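Local atomic coordinates of secreted protein (Kutzneria albida DSM 43870, PDB entry 5M6Q), a protein that is a microbial transglutaminase that probably links glutamine side chains of proteins to primary amines, an activity used for site-specific protein labelling. Residues D20-W25 and R31-D36; E26-R31 and D179-T184; S59-N64 and F173-F178; T146-D151 and D155-S160. All coordinates share one frame; numbering follows the deposited sequence.

Contact 1. Residues D20-W25 and R31-D36; sequences DYVEAW and REMTED
W25 and M33 both carry CG anti to the backbone N, chi1 -170° in each, which sends the indole and the thioether chain towards one another; a bend at chi3 of M33 (-79°) then folds its methyl over the aromatic surface. M33 CE comes to rest 3.4 Å from W25 CD2, at the junction of the two rings. The same M33 CE lies 3.7 Å from the centroid of the five-membered ring of W25, a CH-pi contact, while SD of M33 stands farther off, 5.0 Å above the centroid of the six-membered ring. Methionine suits the place because its flexible, polarisable end can settle on a flat ring while SD also meets V22 CG2 at 4.1 Å. This Met-aromatic contact closes a helix-loop-helix: helix 18-28 supplies V22 and W25, and the chain that returns before helix 35-41 supplies M33. At the rim of the indole, R31 NH1 approaches W25 CH2 at 3.5 Å in the ring plane, and CH2 in turn sits over one face of the guanidinium, the two planes being nearly perpendicular. That guanidinium is held by a salt bridge from NH1 to E37 and, weakly, by NH2 to E32 O. The polar edge of the indole is used as well, since NE1 donates to N52, and H29 stacks on the ring. A leucine in place of the tryptophan would probably leave the M33 methyl without its ring face and N52 OD1 without its donor. V51 of helix 47-53 packs against both W25 and M33.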
# COMPACT_ATOMS: atom_id res chain seq x y z
N ASP A 20 12.40 -18.12 -0.35
CA ASP A 20 12.58 -17.91 -1.78
C ASP A 20 12.22 -16.47 -2.18
O ASP A 20 12.84 -15.90 -3.06
CB ASP A 20 11.75 -18.91 -2.59
CG ASP A 20 12.26 -20.34 -2.45
OD1 ASP A 20 13.47 -20.55 -2.20
OD2 ASP A 20 11.44 -21.27 -2.60
N TYR A 21 11.22 -15.90 -1.53
CA TYR A 21 10.87 -14.51 -1.77
C TYR A 21 12.02 -13.57 -1.37
O TYR A 21 12.33 -12.62 -2.09
CB TYR A 21 9.59 -14.13 -1.01
CG TYR A 21 9.26 -12.68 -1.14
CD1 TYR A 21 8.83 -12.14 -2.35
CD2 TYR A 21 9.39 -11.83 -0.05
CE1 TYR A 21 8.53 -10.79 -2.46
CE2 TYR A 21 9.09 -10.50 -0.15
CZ TYR A 21 8.66 -9.98 -1.35
OH TYR A 21 8.38 -8.64 -1.43
N VAL A 22 12.64 -13.85 -0.24
CA VAL A 22 13.72 -13.00 0.24
C VAL A 22 14.88 -13.00 -0.75
O VAL A 22 15.39 -11.94 -1.11
CB VAL A 22 14.18 -13.43 1.65
CG1 VAL A 22 15.44 -12.68 2.04
CG2 VAL A 22 13.10 -13.14 2.65
N GLU A 23 15.26 -14.18 -1.23
CA GLU A 23 16.31 -14.27 -2.23
C GLU A 23 15.95 -13.51 -3.50
O GLU A 23 16.79 -12.82 -4.05
CB GLU A 23 16.61 -15.73 -2.58
CG GLU A 23 17.51 -16.41 -1.56
CD GLU A 23 17.71 -17.89 -1.82
OE1 GLU A 23 17.52 -18.33 -2.98
OE2 GLU A 23 18.07 -18.61 -0.85
N ALA A 24 14.71 -13.62 -3.97
CA ALA A 24 14.33 -12.86 -5.15
C ALA A 24 14.40 -11.37 -4.83
O ALA A 24 14.91 -10.58 -5.63
CB ALA A 24 12.96 -13.25 -5.63
N TRP A 25 13.90 -10.99 -3.66
CA TRP A 25 13.94 -9.61 -3.20
C TRP A 25 15.37 -9.08 -3.15
O TRP A 25 15.64 -7.96 -3.57
CB TRP A 25 13.29 -9.51 -1.82
CG TRP A 25 13.04 -8.12 -1.31
CD1 TRP A 25 11.89 -7.40 -1.41
CD2 TRP A 25 13.98 -7.28 -0.62
NE1 TRP A 25 12.04 -6.17 -0.82
CE2 TRP A 25 13.31 -6.07 -0.33
CE3 TRP A 25 15.30 -7.44 -0.21
CZ2 TRP A 25 13.93 -5.01 0.35
CZ3 TRP A 25 15.92 -6.39 0.46
CH2 TRP A 25 15.24 -5.19 0.73
N ARG A 31 20.89 -6.16 -2.73
CA ARG A 31 21.47 -6.11 -1.40
C ARG A 31 20.79 -7.09 -0.47
O ARG A 31 19.70 -7.58 -0.75
CB ARG A 31 21.36 -4.71 -0.81
CG ARG A 31 19.96 -4.36 -0.35
CD ARG A 31 20.01 -3.14 0.53
NE ARG A 31 18.71 -2.53 0.69
CZ ARG A 31 17.89 -2.79 1.70
NH1 ARG A 31 16.71 -2.18 1.77
NH2 ARG A 31 18.25 -3.66 2.64
N GLU A 32 21.44 -7.33 0.65
CA GLU A 32 20.94 -8.24 1.65
C GLU A 32 19.81 -7.58 2.43
O GLU A 32 19.83 -6.37 2.70
CB GLU A 32 22.08 -8.66 2.57
CG GLU A 32 21.74 -9.74 3.58
CD GLU A 32 22.98 -10.50 4.02
OE1 GLU A 32 23.81 -10.82 3.13
OE2 GLU A 32 23.14 -10.76 5.23
N MET A 33 18.81 -8.38 2.79
CA MET A 33 17.73 -7.92 3.62
C MET A 33 18.23 -7.92 5.07
O MET A 33 18.80 -8.91 5.51
CB MET A 33 16.48 -8.79 3.44
CG MET A 33 15.22 -8.23 4.08
SD MET A 33 13.73 -9.26 3.90
CE MET A 33 13.21 -8.90 2.22
N THR A 34 18.02 -6.82 5.78
CA THR A 34 18.52 -6.66 7.14
C THR A 34 17.68 -7.40 8.16
O THR A 34 16.63 -7.97 7.84
CB THR A 34 18.57 -5.19 7.58
OG1 THR A 34 17.25 -4.75 7.90
CG2 THR A 34 19.14 -4.30 6.47
N GLU A 35 18.13 -7.38 9.41
CA GLU A 35 17.42 -8.07 10.47
C GLU A 35 16.12 -7.36 10.80
O GLU A 35 15.09 -8.00 10.97
CB GLU A 35 18.29 -8.22 11.72
CG GLU A 35 19.38 -9.28 11.56
CD GLU A 35 18.85 -10.57 10.94
OE1 GLU A 35 17.80 -11.08 11.39
OE2 GLU A 35 19.49 -11.08 9.98
N ASP A 36 16.17 -6.03 10.88
CA ASP A 36 14.95 -5.24 11.04
C ASP A 36 13.96 -5.52 9.90
O ASP A 36 12.75 -5.60 10.13
CB ASP A 36 15.27 -3.73 11.08
CG ASP A 36 15.89 -3.29 12.40
OD1 ASP A 36 16.02 -4.13 13.32
OD2 ASP A 36 16.24 -2.09 12.53

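Contact 2. Residues E26-R31 and D179-T184; sequences ERYHGR and DQDTNT
Y28 and D181 stand with their CA atoms 11.7 Å apart, so the backbones of the helix end and the hairpin loop stay well separated and the long tyrosine covers most of the distance to a short aspartate. They come from opposite directions. Y28 has CG anti to its own N (chi1 178°), which carries the phenol outward from the last turn of helix 18-28, and Y28 OH ends 3.1 Å from D181 OD2. Ring and carboxylate planes are turned 67° apart, and D181 OD2 also lies 3.8 Å from Y28 CE1. Tyrosine fits an exposed helix end, where its ring gives length and its hydroxyl suits the surface. The aspartate sits in the turn joining strands 174-179 and 184-188, a beta hairpin with a G1 beta bulge in which N183, at positive phi, and T184 both face D179. D179 shapes this turn: its OD1 accepts from D181 N at 2.9 Å, an Asx turn, and from T182 N at 3.2 Å, the latter from above the carboxylate plane. Its other oxygen accepts from W186 NE1. The hydroxyls of T182 and T184 are hydrogen-bonded to each other at the end of the turn, OG1 to OG1 at 2.8 Å.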
# COMPACT_ATOMS: atom_id res chain seq x y z
N GLU A 26 16.29 -9.88 -2.64
CA GLU A 26 17.68 -9.45 -2.52
C GLU A 26 18.35 -9.32 -3.88
O GLU A 26 19.18 -8.42 -4.07
CB GLU A 26 18.46 -10.41 -1.63
CG GLU A 26 18.05 -10.31 -0.17
CD GLU A 26 18.64 -11.40 0.69
OE1 GLU A 26 19.18 -12.38 0.13
OE2 GLU A 26 18.56 -11.29 1.93
N ARG A 27 18.00 -10.19 -4.82
CA ARG A 27 18.53 -10.06 -6.18
C ARG A 27 18.06 -8.77 -6.81
O ARG A 27 18.81 -8.10 -7.52
CB ARG A 27 18.11 -11.24 -7.07
CG ARG A 27 18.86 -12.54 -6.82
CD ARG A 27 18.67 -13.55 -7.97
NE ARG A 27 17.26 -13.89 -8.21
CZ ARG A 27 16.57 -14.78 -7.48
NH1 ARG A 27 17.15 -15.40 -6.45
NH2 ARG A 27 15.30 -15.03 -7.77
N TYR A 28 16.80 -8.43 -6.58
CA TYR A 28 16.16 -7.29 -7.23
C TYR A 28 16.65 -5.97 -6.66
O TYR A 28 16.95 -5.05 -7.41
CB TYR A 28 14.64 -7.41 -7.11
CG TYR A 28 13.83 -6.27 -7.70
CD1 TYR A 28 13.65 -6.14 -9.08
CD2 TYR A 28 13.22 -5.33 -6.87
CE1 TYR A 28 12.88 -5.11 -9.61
CE2 TYR A 28 12.46 -4.30 -7.39
CZ TYR A 28 12.29 -4.19 -8.75
OH TYR A 28 11.53 -3.15 -9.25
N HIS A 29 16.72 -5.88 -5.33
CA HIS A 29 17.19 -4.66 -4.67
C HIS A 29 18.71 -4.65 -4.53
O HIS A 29 19.28 -3.72 -3.95
CB HIS A 29 16.53 -4.52 -3.30
CG HIS A 29 15.04 -4.38 -3.37
ND1 HIS A 29 14.41 -3.17 -3.47
CD2 HIS A 29 14.06 -5.32 -3.38
CE1 HIS A 29 13.10 -3.35 -3.53
NE2 HIS A 29 12.86 -4.65 -3.48
N GLY A 30 19.37 -5.68 -5.05
CA GLY A 30 20.82 -5.72 -5.11
C GLY A 30 21.53 -5.63 -3.77
O GLY A 30 22.63 -5.09 -3.67
N ARG A 31 20.89 -6.16 -2.73
CA ARG A 31 21.47 -6.11 -1.40
C ARG A 31 20.79 -7.09 -0.47
O ARG A 31 19.70 -7.58 -0.75
CB ARG A 31 21.36 -4.71 -0.81
CG ARG A 31 19.96 -4.36 -0.35
CD ARG A 31 20.01 -3.14 0.53
NE ARG A 31 18.71 -2.53 0.69
CZ ARG A 31 17.89 -2.79 1.70
NH1 ARG A 31 16.71 -2.18 1.77
NH2 ARG A 31 18.25 -3.66 2.64
N ASP A 179 3.11 -4.48 -7.65
CA ASP A 179 4.31 -4.67 -8.46
C ASP A 179 3.96 -4.26 -9.88
O ASP A 179 3.31 -5.01 -10.61
CB ASP A 179 4.78 -6.12 -8.38
CG ASP A 179 5.95 -6.46 -9.33
OD1 ASP A 179 6.26 -5.71 -10.30
OD2 ASP A 179 6.56 -7.52 -9.12
N GLN A 180 4.40 -3.07 -10.27
CA GLN A 180 3.99 -2.52 -11.55
C GLN A 180 4.91 -2.95 -12.69
O GLN A 180 4.70 -2.56 -13.83
CB GLN A 180 3.92 -1.00 -11.44
CG GLN A 180 2.75 -0.58 -10.54
CD GLN A 180 2.74 0.89 -10.16
OE1 GLN A 180 3.41 1.31 -9.22
NE2 GLN A 180 1.94 1.68 -10.87
N ASP A 181 5.91 -3.78 -12.40
CA ASP A 181 6.67 -4.41 -13.46
C ASP A 181 5.84 -5.54 -14.09
O ASP A 181 5.77 -5.66 -15.32
CB ASP A 181 7.99 -4.97 -12.95
CG ASP A 181 8.95 -3.90 -12.51
OD1 ASP A 181 8.89 -2.78 -13.06
OD2 ASP A 181 9.79 -4.18 -11.61
N THR A 182 5.21 -6.34 -13.24
CA THR A 182 4.47 -7.50 -13.72
C THR A 182 2.97 -7.37 -13.56
O THR A 182 2.24 -8.28 -13.92
CB THR A 182 4.91 -8.79 -13.02
OG1 THR A 182 4.70 -8.67 -11.60
CG2 THR A 182 6.36 -9.10 -13.30
N ASN A 183 2.51 -6.26 -13.00
CA ASN A 183 1.09 -6.06 -12.76
C ASN A 183 0.53 -7.14 -11.82
O ASN A 183 -0.53 -7.69 -12.07
CB ASN A 183 0.31 -6.06 -14.08
CG ASN A 183 -1.07 -5.47 -13.94
OD1 ASN A 183 -1.25 -4.47 -13.25
ND2 ASN A 183 -2.06 -6.10 -14.58
N THR A 184 1.27 -7.43 -10.75
CA THR A 184 0.78 -8.37 -9.73
C THR A 184 0.77 -7.72 -8.36
O THR A 184 1.36 -6.66 -8.16
CB THR A 184 1.63 -9.65 -9.65
OG1 THR A 184 3.01 -9.31 -9.46
CG2 THR A 184 1.49 -10.47 -10.94

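Contact 3. Residues S59-N64 and F173-F178; sequences SNPPLN and FDYGWF
P61 and Y175 bring a loop down onto the antiparallel sheet: residues 59-64 lead from helix 47-53 towards edge strand 66-67, and Y175 rises from strand 174-179 to meet them. The close part is apolar. P61 CG lies 3.8 Å from Y175 CE2, and CB of the same proline is 4.0 Å from that carbon. Proline is apt here, since its pyrrolidine ring offers a rigid hydrocarbon surface; T49 and V50 of helix 47-53 and F127 of strand 122-131 also pack on it. The phenol is held from another side by F173, over whose ring Y175 CE1 stands 3.4 Å above the plane. Both P61 and Y175 touch I46, the chain neighbour of C45, a cysteine modified by a hydroxyethylthio group. Toward the hydroxyl the packing becomes looser. L63 CD2 comes no nearer than 4.4 Å to Y175 OH, and its side chain also lies about 4 Å from a bound MES molecule, probably from the crystallisation liquor. Tyrosine suits the place because its ring packs on proline while its OH is hydrogen-bonded to K129 NZ and to a water. The water joins the two segments: it donates to P61 O at 2.8 Å and sits 2.6 Å from Y175 OH.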
# COMPACT_ATOMS: atom_id res chain seq x y z
N SER A 59 6.20 1.98 10.90
CA SER A 59 5.98 0.64 11.40
C SER A 59 4.74 0.07 10.70
O SER A 59 4.66 -1.12 10.46
CB SER A 59 5.83 0.63 12.92
OG SER A 59 4.76 1.44 13.33
N ASN A 60 3.80 0.95 10.35
CA ASN A 60 2.65 0.56 9.54
C ASN A 60 2.63 1.36 8.24
O ASN A 60 3.12 2.48 8.18
CB ASN A 60 1.34 0.78 10.30
CG ASN A 60 1.31 0.03 11.61
OD1 ASN A 60 1.76 -1.12 11.69
ND2 ASN A 60 0.80 0.67 12.66
N PRO A 61 2.07 0.77 7.18
CA PRO A 61 1.97 1.53 5.93
C PRO A 61 0.99 2.70 6.10
O PRO A 61 -0.11 2.50 6.60
CB PRO A 61 1.44 0.49 4.92
CG PRO A 61 1.75 -0.84 5.53
CD PRO A 61 1.63 -0.63 7.02
N PRO A 62 1.39 3.90 5.69
CA PRO A 62 0.55 5.08 5.94
C PRO A 62 -0.68 5.10 5.06
O PRO A 62 -0.59 4.77 3.88
CB PRO A 62 1.48 6.24 5.61
CG PRO A 62 2.38 5.69 4.54
CD PRO A 62 2.54 4.20 4.82
N LEU A 63 -1.82 5.50 5.62
CA LEU A 63 -3.09 5.40 4.91
C LEU A 63 -3.62 6.76 4.47
O LEU A 63 -4.76 6.87 4.03
CB LEU A 63 -4.13 4.69 5.79
CG LEU A 63 -3.68 3.29 6.22
CD1 LEU A 63 -4.73 2.61 7.11
CD2 LEU A 63 -3.39 2.41 5.01
N ASN A 64 -2.75 7.77 4.57
CA ASN A 64 -3.07 9.18 4.30
C ASN A 64 -3.76 9.41 2.96
O ASN A 64 -4.65 10.25 2.84
CB ASN A 64 -1.79 10.04 4.31
CG ASN A 64 -0.97 9.86 5.56
OD1 ASN A 64 0.23 9.61 5.49
ND2 ASN A 64 -1.61 10.01 6.71
N PHE A 173 -7.00 -7.50 8.31
CA PHE A 173 -6.76 -6.83 7.05
C PHE A 173 -6.01 -7.71 6.05
O PHE A 173 -5.52 -8.78 6.39
CB PHE A 173 -5.97 -5.54 7.29
CG PHE A 173 -4.77 -5.71 8.19
CD1 PHE A 173 -3.72 -6.53 7.81
CD2 PHE A 173 -4.70 -5.05 9.40
CE1 PHE A 173 -2.61 -6.70 8.63
CE2 PHE A 173 -3.60 -5.21 10.24
CZ PHE A 173 -2.55 -6.04 9.84
N ASP A 174 -5.94 -7.24 4.81
CA ASP A 174 -4.93 -7.71 3.89
C ASP A 174 -4.26 -6.47 3.29
O ASP A 174 -4.90 -5.41 3.15
CB ASP A 174 -5.52 -8.61 2.79
CG ASP A 174 -4.48 -9.59 2.20
OD1 ASP A 174 -3.28 -9.51 2.55
OD2 ASP A 174 -4.86 -10.46 1.40
N TYR A 175 -2.98 -6.59 3.01
CA TYR A 175 -2.21 -5.59 2.27
C TYR A 175 -1.63 -6.23 1.05
O TYR A 175 -1.05 -7.30 1.15
CB TYR A 175 -1.06 -5.03 3.12
CG TYR A 175 -1.51 -4.09 4.19
CD1 TYR A 175 -2.01 -4.56 5.40
CD2 TYR A 175 -1.45 -2.72 3.98
CE1 TYR A 175 -2.44 -3.67 6.39
CE2 TYR A 175 -1.87 -1.83 4.97
CZ TYR A 175 -2.36 -2.31 6.17
OH TYR A 175 -2.78 -1.42 7.13
N GLY A 176 -1.74 -5.55 -0.09
CA GLY A 176 -1.15 -6.04 -1.32
C GLY A 176 -0.26 -4.99 -1.95
O GLY A 176 -0.71 -3.91 -2.31
N TRP A 177 1.01 -5.32 -2.10
CA TRP A 177 1.97 -4.43 -2.71
C TRP A 177 1.85 -4.48 -4.22
O TRP A 177 1.88 -5.56 -4.81
CB TRP A 177 3.38 -4.81 -2.29
CG TRP A 177 4.40 -4.01 -3.03
CD1 TRP A 177 5.07 -4.36 -4.16
CD2 TRP A 177 4.85 -2.70 -2.69
NE1 TRP A 177 5.91 -3.35 -4.55
CE2 TRP A 177 5.80 -2.32 -3.66
CE3 TRP A 177 4.55 -1.81 -1.66
CZ2 TRP A 177 6.46 -1.10 -3.62
CZ3 TRP A 177 5.22 -0.60 -1.62
CH2 TRP A 177 6.16 -0.26 -2.60
N PHE A 178 1.69 -3.32 -4.84
CA PHE A 178 1.53 -3.27 -6.29
C PHE A 178 2.86 -3.35 -7.01
O PHE A 178 3.64 -2.40 -7.00
CB PHE A 178 0.81 -1.98 -6.71
CG PHE A 178 0.29 -2.00 -8.12
CD1 PHE A 178 0.26 -3.19 -8.86
CD2 PHE A 178 -0.20 -0.84 -8.70
CE1 PHE A 178 -0.24 -3.21 -10.16
CE2 PHE A 178 -0.71 -0.85 -10.00
CZ PHE A 178 -0.73 -2.04 -10.73
O HOH W 1 -1.49 0.61 8.07

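Contact 4. Residues T146-D151 and D155-S160; sequences TTYRPD and DQVDMS
A hairpin-like reversal in the long loop between helix 141-146 and strand 174-179 brings D151 back against D155 and Q156. D151 N donates to Q156 O at 2.9 Å in a nearly straight bond (173°), and D155 N returns a bond to D151 O at 2.8 Å. Q156 O also receives a CA-H...O contact from P150 CA. D155 takes positive phi at the reversal, and its side chain, CG anti to N (chi1 -159°), places OD1 3.4 Å from P150 CB while OD2 is held by T72 and S69. Farther along, where the two arms of the loop part, a water takes over: it donates to T147 O and R149 O and accepts from D158 N. V157 fills the space between the Y148 backbone and P150, with CG1 4.0 Å from Y148 CB and CG2 4.0 Å from P150 CG; its branched shape suits two such contacts at once, and V216 packs on it too. A serine in its place would probably leave P150 and Y148 CB without their apolar partners and allow the loop to shift. The Y148 ring meets D158 O edge-on, CD1 being 3.4 Å away, and M159 SD lies obliquely 4.0 Å from the same CD1, a Met-aromatic contact. Y148 OH is bonded to T161, and D158 OD1 accepts from S160 N, an Asx turn, and from S160 OG as well. Main-chain polar groups are thus paired directly near the bend and through water beyond it, which probably helps this irregular loop to keep its shape, together with the backbone bonds of D155 to G68 and V157 to S66.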
# COMPACT_ATOMS: atom_id res chain seq x y z
N THR A 146 -21.10 3.79 5.41
CA THR A 146 -20.89 5.01 4.64
C THR A 146 -19.59 5.71 5.01
O THR A 146 -19.15 6.60 4.30
CB THR A 146 -22.03 6.03 4.83
OG1 THR A 146 -22.10 6.41 6.21
CG2 THR A 146 -23.36 5.42 4.41
N THR A 147 -18.97 5.32 6.12
CA THR A 147 -17.78 6.02 6.60
C THR A 147 -16.64 5.95 5.58
O THR A 147 -15.91 6.92 5.40
CB THR A 147 -17.29 5.46 7.97
OG1 THR A 147 -18.24 5.81 8.99
CG2 THR A 147 -15.94 6.04 8.36
N TYR A 148 -16.49 4.83 4.89
CA TYR A 148 -15.33 4.70 4.01
C TYR A 148 -15.72 4.82 2.54
O TYR A 148 -15.03 4.32 1.66
CB TYR A 148 -14.61 3.38 4.29
CG TYR A 148 -14.15 3.32 5.72
CD1 TYR A 148 -13.12 4.14 6.16
CD2 TYR A 148 -14.79 2.50 6.64
CE1 TYR A 148 -12.71 4.12 7.47
CE2 TYR A 148 -14.39 2.47 7.96
CZ TYR A 148 -13.36 3.28 8.37
OH TYR A 148 -12.96 3.28 9.69
N ARG A 149 -16.82 5.52 2.28
CA ARG A 149 -17.20 5.76 0.89
C ARG A 149 -16.27 6.79 0.26
O ARG A 149 -15.93 7.80 0.88
CB ARG A 149 -18.66 6.21 0.79
CG ARG A 149 -19.67 5.16 1.30
CD ARG A 149 -20.15 4.12 0.23
NE ARG A 149 -19.07 3.33 -0.39
CZ ARG A 149 -18.36 2.40 0.24
NH1 ARG A 149 -18.59 2.13 1.52
NH2 ARG A 149 -17.40 1.74 -0.40
N PRO A 150 -15.84 6.52 -0.99
CA PRO A 150 -14.95 7.46 -1.67
C PRO A 150 -15.66 8.77 -1.97
O PRO A 150 -16.85 8.79 -2.28
CB PRO A 150 -14.57 6.73 -2.97
CG PRO A 150 -14.99 5.27 -2.74
CD PRO A 150 -16.18 5.36 -1.83
N ASP A 151 -14.93 9.86 -1.81
CA ASP A 151 -15.39 11.17 -2.23
C ASP A 151 -15.89 11.09 -3.68
O ASP A 151 -15.16 10.66 -4.57
CB ASP A 151 -14.25 12.19 -2.11
CG ASP A 151 -14.70 13.61 -2.32
OD1 ASP A 151 -15.00 13.99 -3.47
OD2 ASP A 151 -14.74 14.37 -1.32
N ASP A 155 -12.51 10.67 -5.32
CA ASP A 155 -12.36 9.24 -5.07
C ASP A 155 -11.54 8.97 -3.79
O ASP A 155 -11.14 7.83 -3.53
CB ASP A 155 -11.70 8.58 -6.29
CG ASP A 155 -11.95 7.08 -6.37
OD1 ASP A 155 -13.06 6.63 -5.99
OD2 ASP A 155 -11.04 6.36 -6.84
N GLN A 156 -11.29 9.99 -2.97
CA GLN A 156 -10.47 9.77 -1.78
C GLN A 156 -11.29 9.17 -0.64
O GLN A 156 -12.42 9.55 -0.40
CB GLN A 156 -9.79 11.07 -1.30
CG GLN A 156 -8.83 10.85 -0.11
CD GLN A 156 -7.91 12.05 0.13
OE1 GLN A 156 -8.18 13.15 -0.36
NE2 GLN A 156 -6.81 11.84 0.86
N VAL A 157 -10.69 8.22 0.07
CA VAL A 157 -11.37 7.59 1.17
C VAL A 157 -10.78 8.13 2.46
O VAL A 157 -9.56 8.12 2.64
CB VAL A 157 -11.26 6.06 1.10
CG1 VAL A 157 -11.73 5.43 2.41
CG2 VAL A 157 -12.05 5.54 -0.07
N ASP A 158 -11.64 8.62 3.34
CA ASP A 158 -11.21 9.12 4.63
C ASP A 158 -10.89 7.95 5.54
O ASP A 158 -11.79 7.22 5.95
CB ASP A 158 -12.31 10.00 5.25
CG ASP A 158 -11.82 10.78 6.47
OD1 ASP A 158 -10.74 10.46 7.02
OD2 ASP A 158 -12.51 11.73 6.89
N MET A 159 -9.62 7.78 5.90
CA MET A 159 -9.22 6.66 6.74
C MET A 159 -8.94 7.04 8.19
O MET A 159 -8.47 6.22 8.97
CB MET A 159 -7.97 5.97 6.16
CG MET A 159 -8.20 5.26 4.83
SD MET A 159 -9.34 3.86 4.91
CE MET A 159 -8.47 2.64 5.92
N SER A 160 -9.25 8.28 8.57
CA SER A 160 -8.86 8.74 9.91
C SER A 160 -9.57 7.99 11.04
O SER A 160 -9.03 7.90 12.14
CB SER A 160 -9.10 10.23 10.05
OG SER A 160 -10.46 10.54 9.90
O HOH W 2 -14.56 8.10 3.11

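In the fold
Contacts 1 and 2 share R31 and helix 18-28, their centres 12 Å apart, and are joined where E26 OE2 probably bonds to M33 N. Contact 2 sets the end of that helix beside the turn between strands 174-179 and 184-188; contact 3 sits on the first of these strands, and F178 packs against N183 and T184 between them. Contact 3 lies about 4 Å from the chain centre, its centre 16 Å from that of contact 4, and loop 59-64 touches the 155-160 segment. The centres of contacts 1 and 4 are about 35 Å apart, on opposite sides of the chain centre. Along the chain, contact 4 nests inside contact 3, and contact 3 inside contact 2, so the contacts span the fold from the N-terminal helices through the sheet to the outer loop.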